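Local coordinates for oxysterol-binding protein homolog 3 (Saccharomyces cerevisiae, PDB 4IC4), which binds phosphatidylinositol 4-phosphate and transfers lipids between membranes by carrying them in a hydrophobic pocket, helping to maintain intracellular sterol distribution, at residues V28-D33 against L130-M135; Q73-T78 against F151-E156; P83-A88 against L158-S163; T309-G314 against E383-H388. All coordinates share one frame; numbering follows the deposited sequence.

Overall arrangement
From the N terminus, the chain passes residues 28-33, then helices 71-76 and 83-88, and only afterwards builds the strands that these three parts meet. Contact 1 closes a loop from the N-terminal segment back to strand 127-132, contact 2 one from helix 71-76 to strand 150-157, and contact 3 one from helix 83-88 to strand 160-172. The three cross, since all first halves precede all second halves. Contacts 2 and 3 adjoin through neighbouring strands, and Met-135 of contact 1 touches Pro-83 of contact 3. Contact 4 follows in series, joining the loop after helix 300-305 to helix 381-386, and packs on contact 1 through Ile-311 and Ile-131.

Contact 1: V28-D33 against L130-M135; sequences VTRRND and LIREDM
NH2 of Arg-30 holds two waters, and each of them leads on to the segment 130-135. Water 1 sits 2.9 Å from Arg-30 NH2 and lies within hydrogen-bonding distance of Ile-131 O, at 2.7 Å. Water 2, as far from Arg-30 NH2 as water 1, donates to Asp-134 OD2 over 2.9 Å. Both waters lie at the edge of the guanidinium, in its plane.

Over one face of the Arg-30 group comes a second arginine. The two guanidinium groups of Arg-30 and Arg-132 lie nearly flat on each other, their centres 4.1 Å apart and their planes tilted by 16°. They are slipped, so that Arg-30 NE stands over the middle of the Arg-132 group, 3.5 Å from its CZ, while Arg-132 CD covers the rim of the Arg-30 group. Arg-30 reaches over extended from CG to NE; Arg-132 is folded at chi2 (-65°) and chi3 (-59°), which brings its head round to Asp-134. There the grip is side-on: NE donates to OD2, and Arg-132 NH2 meets Asp-134 OD1 at 2.8 Å. This two-pronged salt bridge fixes the rotation of the Arg-132 guanidinium, and the negative charge of the Asp-134 carboxylate probably offsets the closeness of the two positive ones. Val-28 CG2 covers the outer face of Arg-30 and Met-135 CE the outer face of Arg-132, giving four layers in all.

Phe-301 and Phe-137 also touch Arg-132. The whole is a surface arginine-arginine stack with a side-on Arg-Asp salt bridge, laid where strand 127-132 of the lipid-binding barrel turns toward strand 137-145.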
# COMPACT_ATOMS: atom_id res chain seq x y z
N VAL A 28 -9.81 -11.11 17.01
CA VAL A 28 -9.12 -10.21 17.93
C VAL A 28 -9.73 -8.82 17.92
O VAL A 28 -10.23 -8.34 16.90
CB VAL A 28 -7.62 -10.08 17.59
CG1 VAL A 28 -6.94 -11.44 17.65
CG2 VAL A 28 -7.45 -9.46 16.22
N THR A 29 -9.69 -8.17 19.08
CA THR A 29 -10.22 -6.82 19.22
C THR A 29 -9.13 -5.87 18.73
O THR A 29 -7.99 -5.95 19.18
CB THR A 29 -10.52 -6.49 20.70
OG1 THR A 29 -11.46 -7.44 21.21
CG2 THR A 29 -11.09 -5.09 20.83
N ARG A 30 -9.48 -4.99 17.80
CA ARG A 30 -8.51 -4.04 17.27
C ARG A 30 -8.86 -2.63 17.75
O ARG A 30 -10.02 -2.33 18.06
CB ARG A 30 -8.47 -4.12 15.75
CG ARG A 30 -8.00 -5.49 15.26
CD ARG A 30 -7.98 -5.60 13.74
NE ARG A 30 -7.65 -6.96 13.32
CZ ARG A 30 -6.44 -7.50 13.37
NH1 ARG A 30 -5.41 -6.79 13.83
NH2 ARG A 30 -6.27 -8.76 13.00
N ARG A 31 -7.86 -1.76 17.81
CA ARG A 31 -8.07 -0.41 18.29
C ARG A 31 -8.98 0.45 17.41
O ARG A 31 -9.74 1.27 17.93
CB ARG A 31 -6.73 0.30 18.53
CG ARG A 31 -5.81 0.40 17.33
CD ARG A 31 -4.43 0.88 17.75
NE ARG A 31 -3.58 1.18 16.60
CZ ARG A 31 -2.34 1.65 16.68
NH1 ARG A 31 -1.78 1.87 17.86
NH2 ARG A 31 -1.67 1.93 15.57
N ASN A 32 -8.91 0.26 16.10
CA ASN A 32 -9.75 1.02 15.16
C ASN A 32 -9.64 2.52 15.40
O ASN A 32 -10.58 3.27 15.13
CB ASN A 32 -11.21 0.60 15.31
CG ASN A 32 -11.43 -0.87 15.00
OD1 ASN A 32 -11.03 -1.36 13.95
ND2 ASN A 32 -12.06 -1.58 15.93
N ASP A 33 -8.48 2.96 15.88
CA ASP A 33 -8.28 4.37 16.17
C ASP A 33 -6.81 4.61 16.50
O ASP A 33 -6.06 3.66 16.76
CB ASP A 33 -9.17 4.75 17.37
CG ASP A 33 -9.16 6.24 17.66
OD1 ASP A 33 -9.20 7.04 16.71
OD2 ASP A 33 -9.14 6.61 18.85
N LEU A 130 1.03 -9.14 8.16
CA LEU A 130 -0.35 -8.76 8.44
C LEU A 130 -1.24 -9.98 8.30
O LEU A 130 -1.49 -10.46 7.19
CB LEU A 130 -0.83 -7.65 7.50
CG LEU A 130 -2.27 -7.20 7.75
CD1 LEU A 130 -2.42 -6.62 9.16
CD2 LEU A 130 -2.67 -6.17 6.71
N ILE A 131 -1.69 -10.49 9.44
CA ILE A 131 -2.58 -11.64 9.47
C ILE A 131 -3.98 -11.13 9.79
O ILE A 131 -4.21 -10.54 10.84
CB ILE A 131 -2.16 -12.64 10.57
CG1 ILE A 131 -0.77 -13.20 10.26
CG2 ILE A 131 -3.19 -13.75 10.66
CD1 ILE A 131 -0.20 -14.07 11.37
N ARG A 132 -4.91 -11.35 8.86
CA ARG A 132 -6.29 -10.93 9.08
C ARG A 132 -7.21 -12.14 8.95
O ARG A 132 -7.76 -12.40 7.88
CB ARG A 132 -6.70 -9.84 8.08
CG ARG A 132 -5.99 -8.50 8.29
CD ARG A 132 -6.37 -7.86 9.62
NE ARG A 132 -7.81 -7.62 9.72
CZ ARG A 132 -8.37 -6.44 9.94
NH1 ARG A 132 -7.62 -5.35 10.08
NH2 ARG A 132 -9.69 -6.33 10.00
N GLU A 133 -7.35 -12.87 10.04
CA GLU A 133 -8.19 -14.06 10.08
C GLU A 133 -9.63 -13.74 9.69
O GLU A 133 -10.31 -14.57 9.08
CB GLU A 133 -8.16 -14.67 11.48
CG GLU A 133 -8.80 -16.05 11.59
CD GLU A 133 -8.07 -17.09 10.77
OE1 GLU A 133 -8.03 -16.96 9.52
OE2 GLU A 133 -7.54 -18.05 11.36
N ASP A 134 -10.08 -12.54 10.03
CA ASP A 134 -11.44 -12.12 9.71
C ASP A 134 -11.68 -12.08 8.20
O ASP A 134 -12.81 -12.21 7.75
CB ASP A 134 -11.73 -10.74 10.31
CG ASP A 134 -10.73 -9.69 9.85
OD1 ASP A 134 -11.17 -8.63 9.35
OD2 ASP A 134 -9.52 -9.92 10.00
N MET A 135 -10.61 -11.89 7.43
CA MET A 135 -10.73 -11.85 5.98
C MET A 135 -10.07 -13.06 5.33
O MET A 135 -9.95 -13.15 4.11
CB MET A 135 -10.12 -10.56 5.43
CG MET A 135 -10.93 -9.32 5.81
SD MET A 135 -10.37 -7.81 5.00
CE MET A 135 -9.09 -7.31 6.12
O HOH W 1 -3.44 -9.14 13.05
O HOH W 2 -8.50 -10.54 12.68

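Contact 2: Q73-T78 against F151-E156; sequences QLISET and FAFFAE
Ile-75 on the helix and Phe-153 on the strand carry the apolar part, their side chains crossing at about a right angle. The CG2 methyl of Ile-75 stands over one face of the Phe-153 ring in a CH-pi contact, 3.7 Å from the centroid and displaced toward the rim. With chi1 at -63°, this methyl lies anti to the backbone N, whereas CG1 lies beside the backbone N and carries CD1 to the CE2-CZ edge of the ring. Packing is tightest between Ile-75 CB and Phe-153 CZ, 3.3 Å apart. Farther along, Ile-75 CD1 also reaches CD2 of Phe-151, at a looser 4.3 Å.

In the OSBP-related domain the short helices ahead of the main strands fill the interior of an incomplete beta barrel, and this contact is one such meeting of plug and wall. Phe-151 and Phe-153, two residues apart on strand 150-157, both turn inward to helix 71-76, where Leu-72 touches them as well. The side chain of Phe-151 comes within about 8 Å of that of His-146, which binds phosphatidylinositol 4-phosphate.

Polar groups meet the strand at one point: Ser-76 OG lies at the edge of the Phe-153 ring, 3.9 Å from CE1, while it is hydrogen-bonded to Leu-72 O. Where the helix passes into the 3-10 turn at 77-78, Ile-75 O accepts twice from Thr-78, from the backbone N and from OG1, the latter at 2.8 Å and in the carbonyl plane on a lone pair.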
# COMPACT_ATOMS: atom_id res chain seq x y z
N GLN A 73 3.57 -0.78 5.30
CA GLN A 73 2.22 -0.75 5.85
C GLN A 73 1.26 -0.04 4.88
O GLN A 73 0.13 -0.48 4.68
CB GLN A 73 2.24 -0.09 7.24
CG GLN A 73 2.98 -0.96 8.26
CD GLN A 73 3.21 -0.28 9.59
OE1 GLN A 73 3.75 0.83 9.66
NE2 GLN A 73 2.83 -0.96 10.68
N LEU A 74 1.72 1.05 4.27
CA LEU A 74 0.90 1.78 3.32
C LEU A 74 0.48 0.89 2.15
O LEU A 74 -0.70 0.82 1.80
CB LEU A 74 1.65 2.99 2.75
CG LEU A 74 0.96 3.63 1.53
CD1 LEU A 74 -0.33 4.29 1.98
CD2 LEU A 74 1.88 4.65 0.88
N ILE A 75 1.44 0.20 1.55
CA ILE A 75 1.11 -0.66 0.42
C ILE A 75 0.21 -1.83 0.84
O ILE A 75 -0.56 -2.34 0.03
CB ILE A 75 2.40 -1.14 -0.27
CG1 ILE A 75 3.14 0.08 -0.83
CG2 ILE A 75 2.05 -2.11 -1.40
CD1 ILE A 75 4.47 -0.24 -1.48
N SER A 76 0.29 -2.23 2.10
CA SER A 76 -0.56 -3.31 2.59
C SER A 76 -2.03 -2.90 2.57
O SER A 76 -2.91 -3.76 2.62
CB SER A 76 -0.17 -3.71 4.02
OG SER A 76 1.10 -4.32 4.04
N GLU A 77 -2.29 -1.60 2.51
CA GLU A 77 -3.66 -1.11 2.46
C GLU A 77 -4.30 -1.49 1.13
O GLU A 77 -5.52 -1.37 0.95
CB GLU A 77 -3.71 0.40 2.68
CG GLU A 77 -3.28 0.79 4.09
CD GLU A 77 -3.34 2.29 4.35
OE1 GLU A 77 -4.46 2.84 4.44
OE2 GLU A 77 -2.27 2.90 4.47
N THR A 78 -3.47 -1.95 0.20
CA THR A 78 -3.95 -2.41 -1.10
C THR A 78 -4.94 -3.56 -0.83
O THR A 78 -5.81 -3.84 -1.65
CB THR A 78 -2.78 -2.94 -1.97
OG1 THR A 78 -1.97 -1.84 -2.39
CG2 THR A 78 -3.30 -3.68 -3.20
N PHE A 151 10.12 -3.01 -2.77
CA PHE A 151 9.37 -3.70 -1.73
C PHE A 151 8.68 -4.93 -2.31
O PHE A 151 8.07 -4.86 -3.39
CB PHE A 151 8.33 -2.74 -1.13
CG PHE A 151 8.90 -1.43 -0.70
CD1 PHE A 151 9.64 -1.33 0.48
CD2 PHE A 151 8.73 -0.28 -1.47
CE1 PHE A 151 10.20 -0.11 0.88
CE2 PHE A 151 9.28 0.94 -1.08
CZ PHE A 151 10.02 1.02 0.10
N ALA A 152 8.78 -6.05 -1.61
CA ALA A 152 8.17 -7.29 -2.07
C ALA A 152 7.03 -7.68 -1.15
O ALA A 152 7.14 -7.58 0.08
CB ALA A 152 9.22 -8.40 -2.11
N PHE A 153 5.93 -8.13 -1.75
CA PHE A 153 4.73 -8.53 -1.01
C PHE A 153 4.20 -9.88 -1.48
O PHE A 153 4.23 -10.19 -2.67
CB PHE A 153 3.60 -7.51 -1.21
CG PHE A 153 3.89 -6.16 -0.64
CD1 PHE A 153 3.34 -5.78 0.58
CD2 PHE A 153 4.71 -5.27 -1.32
CE1 PHE A 153 3.63 -4.52 1.12
CE2 PHE A 153 5.00 -4.02 -0.79
CZ PHE A 153 4.46 -3.65 0.44
N PHE A 154 3.70 -10.66 -0.53
CA PHE A 154 3.09 -11.95 -0.83
C PHE A 154 1.90 -12.12 0.10
O PHE A 154 2.08 -12.23 1.31
CB PHE A 154 4.08 -13.11 -0.63
CG PHE A 154 3.51 -14.45 -1.01
CD1 PHE A 154 2.88 -14.64 -2.23
CD2 PHE A 154 3.63 -15.54 -0.14
CE1 PHE A 154 2.37 -15.89 -2.59
CE2 PHE A 154 3.13 -16.79 -0.50
CZ PHE A 154 2.49 -16.97 -1.73
N ALA A 155 0.70 -12.11 -0.47
CA ALA A 155 -0.53 -12.26 0.30
C ALA A 155 -1.16 -13.59 -0.07
O ALA A 155 -1.21 -13.94 -1.25
CB ALA A 155 -1.49 -11.11 -0.01
N GLU A 156 -1.64 -14.32 0.93
CA GLU A 156 -2.25 -15.63 0.70
C GLU A 156 -3.57 -15.82 1.42
O GLU A 156 -3.72 -15.43 2.58
CB GLU A 156 -1.34 -16.75 1.19
CG GLU A 156 0.10 -16.66 0.80
CD GLU A 156 0.91 -17.75 1.47
OE1 GLU A 156 0.83 -18.91 1.02
OE2 GLU A 156 1.60 -17.45 2.47

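Contact 3: P83-A88 against L158-S163; sequences PLLTKA and LDWECS
Trp-160 starts strand 160-172 and sends its side chain across to helix 83-88. Its CB already points at the helix, and a chi1 of 54° tucks CG between the backbone N and the carbonyl carbon, turning one face of the indole to Leu-85. At the root of the ring, Trp-160 CG is only loosely met by Leu-85 CB, at 4.2 Å. Next to it, CD1 faces the helix backbone, 3.8 Å from Thr-86 N.

NE1 makes the polar bond of the contact. It donates to Thr-86 OG1 over 3.0 Å, with an N-H...O angle of 174° and the oxygen practically in the ring plane, so the bond is almost straight and meets the indole edge-on. Behind NE1, the shared atom CE2 packs against Leu-85 CB at 3.7 Å. That same CB stands over the five-membered ring in a CH-pi contact, 12° off the normal through its centroid. Out over the six-membered ring the partner changes to Leu-85 CD1, which lies 3.9 Å from Trp-160 CZ3 and almost as near to CE3 and CH2. One leucine thus spans both rings with two of its carbons. His-157 stacks with the indole too, while Leu-85 continues onto Phe-101 and Leu-187, tying helix 83-88 to helix 94-104 and to the next strand of the barrel.

Face and edge are used for different purposes here: the leucine probably limits how closely the helix can approach the ring face, the straight in-plane bond to the threonine hydroxyl probably fixes the slide along it, and the buried N-H is satisfied by a single directed bond.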
# COMPACT_ATOMS: atom_id res chain seq x y z
N PRO A 83 -11.79 -8.98 0.65
CA PRO A 83 -12.96 -9.84 0.42
C PRO A 83 -13.47 -9.78 -1.02
O PRO A 83 -14.18 -10.69 -1.47
CB PRO A 83 -13.98 -9.31 1.43
CG PRO A 83 -13.09 -8.93 2.59
CD PRO A 83 -11.94 -8.22 1.91
N LEU A 84 -13.12 -8.72 -1.74
CA LEU A 84 -13.53 -8.61 -3.14
C LEU A 84 -12.88 -9.73 -3.96
O LEU A 84 -13.48 -10.25 -4.90
CB LEU A 84 -13.10 -7.26 -3.72
CG LEU A 84 -13.92 -6.03 -3.30
CD1 LEU A 84 -13.23 -4.77 -3.77
CD2 LEU A 84 -15.32 -6.12 -3.90
N LEU A 85 -11.66 -10.08 -3.59
CA LEU A 85 -10.95 -11.15 -4.29
C LEU A 85 -11.61 -12.48 -3.99
O LEU A 85 -11.79 -13.32 -4.88
CB LEU A 85 -9.48 -11.19 -3.87
CG LEU A 85 -8.70 -9.91 -4.19
CD1 LEU A 85 -7.26 -10.06 -3.73
CD2 LEU A 85 -8.76 -9.63 -5.69
N THR A 86 -11.99 -12.68 -2.74
CA THR A 86 -12.65 -13.90 -2.33
C THR A 86 -13.98 -14.02 -3.08
O THR A 86 -14.32 -15.09 -3.59
CB THR A 86 -12.88 -13.92 -0.81
OG1 THR A 86 -11.62 -13.83 -0.15
CG2 THR A 86 -13.59 -15.21 -0.39
N LYS A 87 -14.72 -12.92 -3.17
CA LYS A 87 -16.00 -12.92 -3.87
C LYS A 87 -15.77 -13.21 -5.35
O LYS A 87 -16.59 -13.88 -6.00
CB LYS A 87 -16.71 -11.58 -3.71
CG LYS A 87 -18.06 -11.52 -4.41
CD LYS A 87 -18.78 -10.19 -4.18
CE LYS A 87 -19.21 -10.01 -2.74
NZ LYS A 87 -18.05 -9.86 -1.81
N ALA A 88 -14.67 -12.70 -5.89
CA ALA A 88 -14.34 -12.90 -7.29
C ALA A 88 -14.23 -14.38 -7.63
O ALA A 88 -14.69 -14.82 -8.68
CB ALA A 88 -13.04 -12.16 -7.64
N LEU A 158 -6.97 -18.95 1.27
CA LEU A 158 -7.19 -20.33 0.84
C LEU A 158 -7.52 -20.41 -0.65
O LEU A 158 -7.12 -21.36 -1.33
CB LEU A 158 -8.34 -20.96 1.63
CG LEU A 158 -8.82 -22.33 1.15
CD1 LEU A 158 -7.74 -23.36 1.42
CD2 LEU A 158 -10.10 -22.72 1.86
N ASP A 159 -8.21 -19.39 -1.16
CA ASP A 159 -8.64 -19.41 -2.56
C ASP A 159 -7.91 -18.50 -3.55
O ASP A 159 -8.23 -18.50 -4.73
CB ASP A 159 -10.14 -19.12 -2.62
CG ASP A 159 -10.94 -20.02 -1.69
OD1 ASP A 159 -10.66 -21.23 -1.65
OD2 ASP A 159 -11.84 -19.50 -0.99
N TRP A 160 -6.94 -17.74 -3.08
CA TRP A 160 -6.19 -16.85 -3.96
C TRP A 160 -4.92 -16.39 -3.29
O TRP A 160 -4.77 -16.48 -2.07
CB TRP A 160 -7.02 -15.61 -4.35
CG TRP A 160 -7.59 -14.83 -3.18
CD1 TRP A 160 -8.86 -14.92 -2.69
CD2 TRP A 160 -6.90 -13.88 -2.36
NE1 TRP A 160 -9.01 -14.08 -1.60
CE2 TRP A 160 -7.82 -13.43 -1.38
CE3 TRP A 160 -5.60 -13.36 -2.35
CZ2 TRP A 160 -7.48 -12.49 -0.40
CZ3 TRP A 160 -5.26 -12.42 -1.37
CH2 TRP A 160 -6.20 -12.00 -0.41
N GLU A 161 -3.99 -15.90 -4.10
CA GLU A 161 -2.74 -15.37 -3.57
C GLU A 161 -2.32 -14.25 -4.49
O GLU A 161 -2.73 -14.19 -5.65
CB GLU A 161 -1.66 -16.45 -3.48
CG GLU A 161 -1.28 -17.09 -4.80
CD GLU A 161 -0.12 -18.06 -4.64
OE1 GLU A 161 -0.19 -18.94 -3.76
OE2 GLU A 161 0.86 -17.93 -5.40
N CYS A 162 -1.51 -13.34 -3.97
CA CYS A 162 -1.06 -12.20 -4.75
C CYS A 162 0.39 -11.87 -4.45
O CYS A 162 0.81 -11.88 -3.29
CB CYS A 162 -1.94 -10.99 -4.44
SG CYS A 162 -1.76 -9.62 -5.60
N SER A 163 1.17 -11.61 -5.50
CA SER A 163 2.57 -11.26 -5.38
C SER A 163 2.75 -9.86 -5.97
O SER A 163 2.03 -9.48 -6.90
CB SER A 163 3.44 -12.27 -6.12
OG SER A 163 3.10 -12.30 -7.49

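Contact 4: T309-G314 against E383-H388; sequences TEIEKG and ERRKKH
The backbones come nearest at Gly-314 and His-388, CA atoms 8.3 Å apart, where a loop with helical torsions at 310-312 faces the C-terminal end of helix 381-386.

Arg-385 makes the bridge. Its chain runs straight out, CG anti to the backbone N (chi1 -164°), and NH2 donates to Ile-311 O over 2.9 Å. The oxygen lies close to the guanidinium plane, yet the donor stands 44° out of the carbonyl plane, away from the lone pairs. Water 3 reinforces the link, donating to Ile-311 O and accepting from Arg-385 NH1 at 3.0 Å. The NE side of the same group forms a salt bridge with Glu-129, so strand 127-132 holds the arginine as well. Nearer the surface, Gly-314 O comes 3.2 Å from CE1 of His-388, approaching the ring obliquely.

The loop is braced from within. Glu-312 OE1 accepts from both the backbone N and OG1 of Thr-309, the OG1 bond being 2.7 Å, and Thr-309 OG1 accepts from Ile-311 N.

Thr-309 thus opens the loop with an ST turn. Gly-314, at the loop's far end, approaches His-388, the positive-phi C-prime residue of the Schellman motif that ends the helix.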
# COMPACT_ATOMS: atom_id res chain seq x y z
N THR A 309 -1.27 -6.91 18.54
CA THR A 309 -2.35 -7.61 19.24
C THR A 309 -1.83 -8.98 19.66
O THR A 309 -0.65 -9.28 19.48
CB THR A 309 -3.57 -7.83 18.33
OG1 THR A 309 -3.24 -8.76 17.29
CG2 THR A 309 -4.03 -6.51 17.70
N GLU A 310 -2.71 -9.81 20.20
CA GLU A 310 -2.33 -11.15 20.62
C GLU A 310 -1.84 -11.97 19.43
O GLU A 310 -1.18 -12.99 19.60
CB GLU A 310 -3.53 -11.85 21.27
CG GLU A 310 -4.73 -11.97 20.34
CD GLU A 310 -5.98 -12.42 21.06
OE1 GLU A 310 -6.02 -13.57 21.55
OE2 GLU A 310 -6.93 -11.61 21.13
N ILE A 311 -2.16 -11.53 18.22
CA ILE A 311 -1.72 -12.25 17.04
C ILE A 311 -0.22 -12.10 16.85
O ILE A 311 0.48 -13.06 16.55
CB ILE A 311 -2.42 -11.72 15.77
CG1 ILE A 311 -3.92 -12.05 15.82
CG2 ILE A 311 -1.78 -12.34 14.52
CD1 ILE A 311 -4.70 -11.50 14.65
N GLU A 312 0.27 -10.88 17.07
CA GLU A 312 1.68 -10.57 16.89
C GLU A 312 2.56 -10.68 18.13
O GLU A 312 3.76 -10.94 18.01
CB GLU A 312 1.84 -9.15 16.34
CG GLU A 312 1.22 -8.88 14.97
CD GLU A 312 -0.28 -8.60 15.03
OE1 GLU A 312 -0.80 -8.29 16.12
OE2 GLU A 312 -0.93 -8.68 13.97
N LYS A 313 1.97 -10.49 19.31
CA LYS A 313 2.74 -10.51 20.55
C LYS A 313 3.66 -11.71 20.73
O LYS A 313 3.20 -12.85 20.82
CB LYS A 313 1.80 -10.41 21.77
CG LYS A 313 2.55 -10.35 23.11
CD LYS A 313 1.61 -10.37 24.30
CE LYS A 313 2.38 -10.39 25.61
NZ LYS A 313 1.47 -10.52 26.79
N GLY A 314 4.96 -11.42 20.75
CA GLY A 314 5.97 -12.44 20.94
C GLY A 314 6.26 -13.31 19.73
O GLY A 314 7.07 -14.23 19.81
N GLU A 383 7.17 -20.43 8.09
CA GLU A 383 7.66 -21.61 8.78
C GLU A 383 8.48 -21.19 10.00
O GLU A 383 8.35 -21.78 11.08
CB GLU A 383 8.50 -22.49 7.84
CG GLU A 383 7.66 -23.33 6.89
CD GLU A 383 6.65 -24.20 7.62
OE1 GLU A 383 7.05 -25.00 8.49
OE2 GLU A 383 5.44 -24.08 7.32
N ARG A 384 9.32 -20.17 9.85
CA ARG A 384 10.13 -19.66 10.95
C ARG A 384 9.24 -19.16 12.08
O ARG A 384 9.48 -19.42 13.26
CB ARG A 384 10.99 -18.48 10.48
CG ARG A 384 12.22 -18.81 9.65
CD ARG A 384 12.71 -17.52 8.97
NE ARG A 384 14.00 -17.62 8.29
CZ ARG A 384 15.18 -17.46 8.88
NH1 ARG A 384 16.29 -17.55 8.17
NH2 ARG A 384 15.25 -17.22 10.19
N ARG A 385 8.20 -18.42 11.72
CA ARG A 385 7.28 -17.84 12.69
C ARG A 385 6.69 -18.87 13.64
O ARG A 385 6.50 -18.61 14.83
CB ARG A 385 6.17 -17.10 11.96
CG ARG A 385 5.36 -16.14 12.82
CD ARG A 385 4.26 -15.50 11.98
NE ARG A 385 3.56 -14.40 12.65
CZ ARG A 385 2.68 -14.54 13.63
NH1 ARG A 385 2.36 -15.75 14.10
NH2 ARG A 385 2.09 -13.46 14.14
N LYS A 386 6.40 -20.05 13.11
CA LYS A 386 5.81 -21.13 13.89
C LYS A 386 6.68 -21.55 15.07
O LYS A 386 6.18 -22.01 16.09
CB LYS A 386 5.55 -22.33 12.98
CG LYS A 386 4.43 -23.25 13.42
CD LYS A 386 4.03 -24.17 12.28
CE LYS A 386 3.65 -23.37 11.03
NZ LYS A 386 3.28 -24.24 9.87
N LYS A 387 7.99 -21.36 14.94
CA LYS A 387 8.92 -21.75 16.00
C LYS A 387 9.81 -20.62 16.50
O LYS A 387 10.84 -20.87 17.12
CB LYS A 387 9.79 -22.91 15.52
CG LYS A 387 9.02 -24.15 15.10
CD LYS A 387 9.94 -25.24 14.59
CE LYS A 387 10.71 -24.81 13.35
NZ LYS A 387 11.66 -25.86 12.89
N HIS A 388 9.42 -19.37 16.24
CA HIS A 388 10.21 -18.21 16.66
C HIS A 388 11.66 -18.36 16.19
O HIS A 388 12.59 -18.00 16.91
CB HIS A 388 10.20 -18.06 18.19
CG HIS A 388 8.83 -18.07 18.80
ND1 HIS A 388 7.88 -17.12 18.52
CD2 HIS A 388 8.26 -18.91 19.70
CE1 HIS A 388 6.78 -17.36 19.22
NE2 HIS A 388 6.99 -18.45 19.94
O HOH W 3 -0.16 -15.80 15.71